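Local coordinates for protein CRISPR-associated endonuclease Cas9 (Campylobacter jejuni subsp. jejuni serotype O:2, PDB 5X2H) that uses a guide RNA to recognise matching invading DNA, which the full-length enzyme cuts on both strands with HNH and RuvC-like nuclease domains, at residues G636-E641 / Y701-A706. Residues are numbered along the deposited sequence; the frame is centred on the assembly and turned at random.
Sequences GALHEE and YTMDFA. With nucleotides of chain B; nucleotides of chain C.
Thr-702 OG1 donates the one direct hydrogen bond between 636-641 and 701-706, reaching Ala-637 O at 2.7 Å with the donor tilted 28° from the carbonyl plane. With chi1 at 49°, OG1 lies between its own backbone N and carbonyl carbon. Next along the loop, Leu-638 fits between helix and RNA: CD2 meets Ala-706 CB at 3.7 Å, CB meets Met-703 CE at 3.6 Å, and CG lies against the base of A49 of chain B, 3.6 Å from its C5. The bent Met-703 chain brings CE also to the edge of the His-639 ring. One water donates to Leu-638 O and weakly accepts from Met-703 N. Two bonds together fix the rotation of the His-639 ring: ND1 donates almost straight (179°) to Glu-640 O, and NE2 shares a 2.7 Å hydrogen bond with A49 O2', which lies in the ring plane. Further out, Asp-704 OD2 accepts from Tyr-701 N, the helix N-cap residue, and forms a salt bridge with Arg-669. Backed by helix 702-707, this loop of the CjCas9 wedge region thus bonds an RNA ribose hydroxyl, a base amino group (A49 N6 to Gly-636 O) and, through Glu-641 N, a DNA phosphate (DG9 of chain C).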
ATOM      1  N   GLY A 636       9.325  -2.225  11.220  1.00 28.84           N
ATOM      2  CA  GLY A 636       9.754  -2.865   9.995  1.00 24.91           C
ATOM      3  C   GLY A 636       9.750  -4.367  10.199  1.00 29.22           C
ATOM      4  O   GLY A 636       9.382  -4.865  11.261  1.00 31.05           O
ATOM      5  N   ALA A 637      10.158  -5.077   9.150  1.00 31.84           N
ATOM      6  CA  ALA A 637      10.336  -6.519   9.268  1.00 32.69           C
ATOM      7  C   ALA A 637      11.258  -6.818  10.441  1.00 31.62           C
ATOM      8  O   ALA A 637      12.344  -6.241  10.552  1.00 31.38           O
ATOM      9  CB  ALA A 637      10.905  -7.094   7.972  1.00 30.62           C
ATOM     10  N   LEU A 638      10.808  -7.691  11.342  1.00 31.32           N
ATOM     11  CA  LEU A 638      11.593  -8.002  12.531  1.00 31.40           C
ATOM     12  C   LEU A 638      12.785  -8.895  12.230  1.00 32.71           C
ATOM     13  O   LEU A 638      13.649  -9.059  13.099  1.00 30.95           O
ATOM     14  CB  LEU A 638      10.710  -8.674  13.581  1.00 30.83           C
ATOM     15  CG  LEU A 638       9.505  -7.859  14.044  1.00 34.44           C
ATOM     16  CD1 LEU A 638       8.718  -8.604  15.121  1.00 33.52           C
ATOM     17  CD2 LEU A 638       9.963  -6.492  14.537  1.00 30.57           C
ATOM     18  N   HIS A 639      12.852  -9.464  11.033  1.00 31.89           N
ATOM     19  CA  HIS A 639      13.870 -10.443  10.687  1.00 33.84           C
ATOM     20  C   HIS A 639      13.731 -10.759   9.206  1.00 33.46           C
ATOM     21  O   HIS A 639      12.715 -10.446   8.580  1.00 33.46           O
ATOM     22  CB  HIS A 639      13.728 -11.714  11.528  1.00 33.93           C
ATOM     23  CG  HIS A 639      12.353 -12.304  11.501  1.00 31.75           C
ATOM     24  ND1 HIS A 639      11.885 -13.051  10.442  1.00 33.57           N
ATOM     25  CD2 HIS A 639      11.339 -12.248  12.398  1.00 32.94           C
ATOM     26  CE1 HIS A 639      10.643 -13.433  10.689  1.00 34.62           C
ATOM     27  NE2 HIS A 639      10.290 -12.961  11.870  1.00 32.30           N
ATOM     28  N   GLU A 640      14.769 -11.377   8.651  1.00 32.18           N
ATOM     29  CA  GLU A 640      14.654 -11.907   7.303  1.00 38.51           C
ATOM     30  C   GLU A 640      13.574 -12.986   7.257  1.00 39.41           C
ATOM     31  O   GLU A 640      13.216 -13.594   8.270  1.00 37.08           O
ATOM     32  CB  GLU A 640      15.991 -12.470   6.824  1.00 43.29           C
ATOM     33  CG  GLU A 640      16.977 -11.418   6.341  1.00 48.31           C
ATOM     34  CD  GLU A 640      18.145 -12.023   5.580  1.00 51.58           C
ATOM     35  OE1 GLU A 640      18.257 -13.269   5.542  1.00 51.57           O
ATOM     36  OE2 GLU A 640      18.948 -11.250   5.016  1.00 54.48           O
ATOM     37  N   GLU A 641      13.049 -13.221   6.060  1.00 40.06           N
ATOM     38  CA  GLU A 641      11.940 -14.147   5.893  1.00 41.90           C
ATOM     39  C   GLU A 641      12.383 -15.578   5.611  1.00 44.03           C
ATOM     40  O   GLU A 641      11.539 -16.479   5.611  1.00 49.43           O
ATOM     41  CB  GLU A 641      11.017 -13.652   4.776  1.00 42.40           C
ATOM     42  CG  GLU A 641      10.379 -12.304   5.093  1.00 45.18           C
ATOM     43  CD  GLU A 641       9.537 -11.765   3.961  1.00 50.36           C
ATOM     44  OE1 GLU A 641       9.791 -12.132   2.798  1.00 54.49           O
ATOM     45  OE2 GLU A 641       8.617 -10.972   4.235  1.00 56.81           O
ATOM     46  N   TYR A 701      18.181  -3.288  16.486  1.00 28.27           N
ATOM     47  CA  TYR A 701      17.433  -3.791  15.343  1.00 29.70           C
ATOM     48  C   TYR A 701      15.931  -3.707  15.599  1.00 33.48           C
ATOM     49  O   TYR A 701      15.472  -3.483  16.722  1.00 34.34           O
ATOM     50  CB  TYR A 701      17.845  -5.237  15.030  1.00 29.87           C
ATOM     51  CG  TYR A 701      19.328  -5.404  14.762  1.00 32.43           C
ATOM     52  CD1 TYR A 701      20.229  -5.594  15.805  1.00 29.50           C
ATOM     53  CD2 TYR A 701      19.826  -5.369  13.467  1.00 32.29           C
ATOM     54  CE1 TYR A 701      21.579  -5.745  15.564  1.00 31.31           C
ATOM     55  CE2 TYR A 701      21.176  -5.522  13.217  1.00 32.82           C
ATOM     56  CZ  TYR A 701      22.049  -5.706  14.269  1.00 33.32           C
ATOM     57  OH  TYR A 701      23.395  -5.858  14.021  1.00 34.63           O
ATOM     58  N   THR A 702      15.162  -3.899  14.524  1.00 31.01           N
ATOM     59  CA  THR A 702      13.706  -3.848  14.638  1.00 31.62           C
ATOM     60  C   THR A 702      13.192  -4.869  15.643  1.00 33.57           C
ATOM     61  O   THR A 702      12.241  -4.598  16.388  1.00 32.44           O
ATOM     62  CB  THR A 702      13.063  -4.085  13.273  1.00 30.65           C
ATOM     63  OG1 THR A 702      13.642  -5.252  12.674  1.00 33.26           O
ATOM     64  CG2 THR A 702      13.278  -2.885  12.360  1.00 25.68           C
ATOM     65  N   MET A 703      13.811  -6.053  15.681  1.00 29.65           N
ATOM     66  CA  MET A 703      13.396  -7.069  16.642  1.00 31.24           C
ATOM     67  C   MET A 703      13.584  -6.585  18.074  1.00 32.64           C
ATOM     68  O   MET A 703      12.757  -6.872  18.946  1.00 36.19           O
ATOM     69  CB  MET A 703      14.169  -8.365  16.407  1.00 28.68           C
ATOM     70  CG  MET A 703      13.859  -9.441  17.429  1.00 33.24           C
ATOM     71  SD  MET A 703      12.093  -9.817  17.519  1.00 37.93           S
ATOM     72  CE  MET A 703      11.917 -10.952  16.150  1.00 33.76           C
ATOM     73  N   ASP A 704      14.666  -5.846  18.335  1.00 30.12           N
ATOM     74  CA  ASP A 704      14.927  -5.371  19.691  1.00 32.05           C
ATOM     75  C   ASP A 704      13.833  -4.422  20.166  1.00 32.38           C
ATOM     76  O   ASP A 704      13.422  -4.472  21.331  1.00 32.85           O
ATOM     77  CB  ASP A 704      16.295  -4.692  19.750  1.00 34.51           C
ATOM     78  CG  ASP A 704      17.429  -5.649  19.441  1.00 36.20           C
ATOM     79  OD1 ASP A 704      17.493  -6.719  20.081  1.00 37.80           O
ATOM     80  OD2 ASP A 704      18.243  -5.340  18.546  1.00 36.21           O
ATOM     81  N   PHE A 705      13.351  -3.549  19.278  1.00 32.87           N
ATOM     82  CA  PHE A 705      12.233  -2.681  19.635  1.00 36.17           C
ATOM     83  C   PHE A 705      10.965  -3.490  19.874  1.00 37.52           C
ATOM     84  O   PHE A 705      10.182  -3.174  20.776  1.00 40.12           O
ATOM     85  CB  PHE A 705      12.001  -1.635  18.543  1.00 34.63           C
ATOM     86  CG  PHE A 705      10.802  -0.760  18.789  1.00 33.50           C
ATOM     87  CD1 PHE A 705      10.877   0.306  19.669  1.00 36.28           C
ATOM     88  CD2 PHE A 705       9.603  -1.003  18.139  1.00 35.60           C
ATOM     89  CE1 PHE A 705       9.777   1.114  19.902  1.00 39.52           C
ATOM     90  CE2 PHE A 705       8.497  -0.199  18.365  1.00 38.67           C
ATOM     91  CZ  PHE A 705       8.584   0.860  19.248  1.00 39.99           C
ATOM     92  N   ALA A 706      10.743  -4.532  19.068  1.00 36.02           N
ATOM     93  CA  ALA A 706       9.574  -5.381  19.270  1.00 36.33           C
ATOM     94  C   ALA A 706       9.621  -6.056  20.632  1.00 37.86           C
ATOM     95  O   ALA A 706       8.600  -6.147  21.327  1.00 35.84           O
ATOM     96  CB  ALA A 706       9.480  -6.423  18.158  1.00 32.30           C
TER
ATOM     97  P     A B  49       2.519 -15.007   9.742  1.00 36.67           P
ATOM     98  OP1   A B  49       1.500 -15.606  10.639  1.00 35.01           O
ATOM     99  OP2   A B  49       2.221 -14.819   8.297  1.00 33.65           O
ATOM    100  O5'   A B  49       2.946 -13.590  10.337  1.00 37.78           O
ATOM    101  C5'   A B  49       3.432 -13.468  11.667  1.00 36.83           C
ATOM    102  C4'   A B  49       4.939 -13.558  11.722  1.00 37.63           C
ATOM    103  O4'   A B  49       5.537 -12.541  10.891  1.00 37.39           O
ATOM    104  C3'   A B  49       5.574 -13.346  13.086  1.00 37.13           C
ATOM    105  O3'   A B  49       5.540 -14.530  13.865  1.00 38.56           O
ATOM    106  C2'   A B  49       6.999 -12.891  12.749  1.00 36.01           C
ATOM    107  O2'   A B  49       7.866 -14.006  12.605  1.00 37.28           O
ATOM    108  C1'   A B  49       6.824 -12.226  11.377  1.00 34.77           C
ATOM    109  N9    A B  49       7.014 -10.760  11.391  1.00 35.73           N
ATOM    110  C8    A B  49       8.008 -10.074  10.737  1.00 36.06           C
ATOM    111  N7    A B  49       7.964  -8.775  10.897  1.00 37.02           N
ATOM    112  C5    A B  49       6.859  -8.585  11.711  1.00 36.05           C
ATOM    113  C6    A B  49       6.275  -7.423  12.246  1.00 34.84           C
ATOM    114  N6    A B  49       6.741  -6.190  12.033  1.00 33.51           N
ATOM    115  N1    A B  49       5.181  -7.572  13.020  1.00 32.24           N
ATOM    116  C2    A B  49       4.714  -8.807  13.234  1.00 33.93           C
ATOM    117  N3    A B  49       5.177  -9.975  12.789  1.00 37.59           N
ATOM    118  C4    A B  49       6.263  -9.796  12.022  1.00 36.17           C
ATOM    119  P     C B  69       2.513  -3.502  10.527  1.00 36.15           P
ATOM    120  OP1   C B  69       2.007  -2.106  10.538  1.00 37.18           O
ATOM    121  OP2   C B  69       1.725  -4.567   9.855  1.00 34.70           O
ATOM    122  O5'   C B  69       3.961  -3.487   9.869  1.00 38.62           O
ATOM    123  C5'   C B  69       5.005  -2.695  10.424  1.00 36.21           C
ATOM    124  C4'   C B  69       6.165  -2.564   9.467  1.00 33.92           C
ATOM    125  O4'   C B  69       6.813  -3.856   9.321  1.00 34.82           O
ATOM    126  C3'   C B  69       5.791  -2.111   8.059  1.00 32.66           C
ATOM    127  O3'   C B  69       6.842  -1.305   7.524  1.00 32.92           O
ATOM    128  C2'   C B  69       5.711  -3.428   7.293  1.00 32.46           C
ATOM    129  O2'   C B  69       5.904  -3.314   5.900  1.00 35.21           O
ATOM    130  C1'   C B  69       6.818  -4.240   7.958  1.00 34.07           C
ATOM    131  N1    C B  69       6.611  -5.693   7.903  1.00 36.54           N
ATOM    132  C2    C B  69       7.454  -6.478   7.109  1.00 39.29           C
ATOM    133  O2    C B  69       8.350  -5.919   6.458  1.00 39.06           O
ATOM    134  N3    C B  69       7.264  -7.820   7.065  1.00 36.86           N
ATOM    135  C4    C B  69       6.281  -8.377   7.777  1.00 36.72           C
ATOM    136  N4    C B  69       6.130  -9.701   7.708  1.00 36.75           N
ATOM    137  C5    C B  69       5.414  -7.604   8.601  1.00 35.11           C
ATOM    138  C6    C B  69       5.614  -6.278   8.636  1.00 36.35           C
TER
ATOM    139  P    DG C   9      14.592 -12.881   2.906  1.00 39.28           P
ATOM    140  OP1  DG C   9      13.799 -11.906   3.689  1.00 35.14           O
ATOM    141  OP2  DG C   9      15.262 -14.004   3.594  1.00 34.59           O
ATOM    142  O5'  DG C   9      13.669 -13.510   1.766  1.00 40.90           O
ATOM    143  C5'  DG C   9      12.765 -12.688   1.052  1.00 39.26           C
ATOM    144  C4'  DG C   9      12.237 -13.416  -0.167  1.00 40.93           C
ATOM    145  O4'  DG C   9      11.490 -14.582   0.255  1.00 44.87           O
ATOM    146  C3'  DG C   9      11.302 -12.590  -1.049  1.00 43.95           C
ATOM    147  O3'  DG C   9      11.769 -12.597  -2.384  1.00 43.35           O
ATOM    148  C2'  DG C   9       9.939 -13.281  -0.920  1.00 45.47           C
ATOM    149  C1'  DG C   9      10.317 -14.698  -0.510  1.00 46.44           C
ATOM    150  N9   DG C   9       9.295 -15.340   0.310  1.00 45.31           N
ATOM    151  C8   DG C   9       8.928 -14.992   1.588  1.00 44.43           C
ATOM    152  N7   DG C   9       7.979 -15.741   2.076  1.00 45.87           N
ATOM    153  C5   DG C   9       7.694 -16.638   1.057  1.00 43.81           C
ATOM    154  C6   DG C   9       6.744 -17.687   1.007  1.00 38.84           C
ATOM    155  O6   DG C   9       5.951 -18.040   1.886  1.00 35.72           O
ATOM    156  N1   DG C   9       6.776 -18.355  -0.214  1.00 34.96           N
ATOM    157  C2   DG C   9       7.622 -18.050  -1.254  1.00 36.27           C
ATOM    158  N2   DG C   9       7.508 -18.808  -2.354  1.00 34.94           N
ATOM    159  N3   DG C   9       8.516 -17.067  -1.220  1.00 40.02           N
ATOM    160  C4   DG C   9       8.496 -16.407  -0.037  1.00 42.66           C
TER
HETATM  161  O   HOH W   1      15.938  -7.837  13.668  1.00 29.51           O